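Local coordinates for protein lectin (Trichosanthes anguina, PDB 4HR6) that binds galactosides, as seen with methyl alpha-D-galactopyranoside, through beta-trefoil domains and is a nontoxic, three-chain homologue of type II ribosome-inactivating proteins, at residues C[46-49]-C[53-56]. Numbering follows the deposited sequence.
Sequences WTFH and TVRS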
loop_
_atom_site.group_PDB
_atom_site.type_symbol
_atom_site.label_atom_id
_atom_site.label_comp_id
_atom_site.label_asym_id
_atom_site.label_seq_id
_atom_site.Cartn_x
_atom_site.Cartn_y
_atom_site.Cartn_z
ATOM N N TRP C 46 14.753 -13.252 -13.292
ATOM C CA TRP C 46 14.867 -12.220 -14.305
ATOM C C TRP C 46 15.576 -11.014 -13.713
ATOM O O TRP C 46 15.284 -10.585 -12.588
ATOM C CB TRP C 46 13.490 -11.845 -14.839
ATOM C CG TRP C 46 12.879 -12.951 -15.637
ATOM C CD1 TRP C 46 12.081 -13.945 -15.171
ATOM C CD2 TRP C 46 13.054 -13.195 -17.041
ATOM N NE1 TRP C 46 11.728 -14.787 -16.197
ATOM C CE2 TRP C 46 12.316 -14.356 -17.355
ATOM C CE3 TRP C 46 13.762 -12.546 -18.062
ATOM C CZ2 TRP C 46 12.258 -14.887 -18.657
ATOM C CZ3 TRP C 46 13.703 -13.070 -19.356
ATOM C CH2 TRP C 46 12.950 -14.231 -19.639
ATOM N N THR C 47 16.507 -10.479 -14.494
ATOM C CA THR C 47 17.362 -9.399 -14.065
ATOM C C THR C 47 17.088 -8.184 -14.924
ATOM O O THR C 47 17.174 -8.251 -16.152
ATOM C CB THR C 47 18.842 -9.811 -14.143
ATOM O OG1 THR C 47 19.051 -10.930 -13.279
ATOM C CG2 THR C 47 19.776 -8.666 -13.695
ATOM N N PHE C 48 16.752 -7.079 -14.259
ATOM C CA PHE C 48 16.452 -5.809 -14.916
ATOM C C PHE C 48 17.678 -4.901 -14.838
ATOM O O PHE C 48 18.308 -4.809 -13.786
ATOM C CB PHE C 48 15.268 -5.120 -14.211
ATOM C CG PHE C 48 13.944 -5.817 -14.406
ATOM C CD1 PHE C 48 13.699 -7.045 -13.823
ATOM C CD2 PHE C 48 12.947 -5.227 -15.164
ATOM C CE1 PHE C 48 12.478 -7.685 -14.011
ATOM C CE2 PHE C 48 11.726 -5.858 -15.359
ATOM C CZ PHE C 48 11.491 -7.083 -14.778
ATOM N N HIS C 49 18.001 -4.224 -15.941
ATOM C CA HIS C 49 19.184 -3.374 -16.028
ATOM C C HIS C 49 18.787 -1.956 -16.349
ATOM O O HIS C 49 17.676 -1.720 -16.788
ATOM C CB HIS C 49 20.120 -3.890 -17.124
ATOM C CG HIS C 49 20.785 -5.180 -16.778
ATOM N ND1 HIS C 49 22.014 -5.237 -16.159
ATOM C CD2 HIS C 49 20.379 -6.459 -16.934
ATOM C CE1 HIS C 49 22.344 -6.499 -15.958
ATOM N NE2 HIS C 49 21.370 -7.261 -16.424
ATOM N N THR C 53 16.565 -3.344 -20.406
ATOM C CA THR C 53 16.563 -4.730 -20.822
ATOM C C THR C 53 16.238 -5.612 -19.631
ATOM O O THR C 53 16.525 -5.264 -18.482
ATOM C CB THR C 53 17.913 -5.180 -21.439
ATOM O OG1 THR C 53 18.983 -4.979 -20.505
ATOM C CG2 THR C 53 18.204 -4.420 -22.731
ATOM N N VAL C 54 15.636 -6.753 -19.934
ATOM C CA VAL C 54 15.238 -7.736 -18.953
ATOM C C VAL C 54 15.896 -9.048 -19.361
ATOM O O VAL C 54 15.737 -9.480 -20.508
ATOM C CB VAL C 54 13.697 -7.879 -18.963
ATOM C CG1 VAL C 54 13.240 -8.834 -17.879
ATOM C CG2 VAL C 54 13.049 -6.513 -18.800
ATOM N N ARG C 55 16.613 -9.687 -18.435
ATOM C CA ARG C 55 17.509 -10.800 -18.781
ATOM C C ARG C 55 17.327 -12.019 -17.923
ATOM O O ARG C 55 17.228 -11.908 -16.709
ATOM C CB ARG C 55 18.981 -10.369 -18.672
ATOM C CG ARG C 55 19.276 -9.029 -19.332
ATOM C CD ARG C 55 20.736 -8.867 -19.758
ATOM N NE ARG C 55 20.943 -7.574 -20.408
ATOM C CZ ARG C 55 22.123 -7.063 -20.764
ATOM N NH1 ARG C 55 23.254 -7.737 -20.573
ATOM N NH2 ARG C 55 22.169 -5.868 -21.336
ATOM N N SER C 56 17.298 -13.188 -18.567
ATOM C CA SER C 56 17.441 -14.457 -17.873
ATOM C C SER C 56 18.556 -15.255 -18.534
ATOM O O SER C 56 18.804 -15.111 -19.737
ATOM C CB SER C 56 16.151 -15.260 -17.905
ATOM O OG SER C 56 16.224 -16.311 -16.954
#
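The carbonyl oxygen of Arg55 is held by two groups of the facing strand: Thr47 N donates to Arg55 O at 2.7 Å, in the carbonyl plane, and Trp46 CA brings its C-H to the same oxygen. Thr47 O is used likewise, accepting from Arg55 N at 2.8 Å, with the donor tilted 22° from the carbonyl plane, and receiving the C-H of Val54 CA. A third hydrogen bond, His49 N to Thr53 O at 3.1 Å, lies nearly in line with the C=O bond. Strands 46-49 and 54-56 form an antiparallel hairpin, with Thr47 and Arg55 as a hydrogen-bonded pair. On one face Phe48 and Val54 make a non-hydrogen-bonded pair whose side chains run alongside each other. Val54 CG1, anti to the backbone N (chi1 -176°), sits 4.1 Å from the centroid of the Phe48 ring, over its face, and also meets Trp46 CE3. Ser56 CB lies over the six-membered ring of Trp46, 3.5 Å from its centroid, while Ser56 OG turns to Lys45 O and Trp46 NE1 to Val20 O. Across the other face, the extended Arg55 chain passes His49 at about a right angle, its CG 3.7 Å from His49 CD2. Arg55 NE donates to Thr53 OG1, nearly in the guanidinium plane, and Asp51 in the turn takes both a salt bridge from Arg55 NH2 and a hydrogen bond with Thr53 OG1. Within this beta-trefoil domain the hairpin thus pairs a buried aromatic face with a polar one, where Asp51 probably offsets the arginine charge beside the histidine and ties the turn to its second strand.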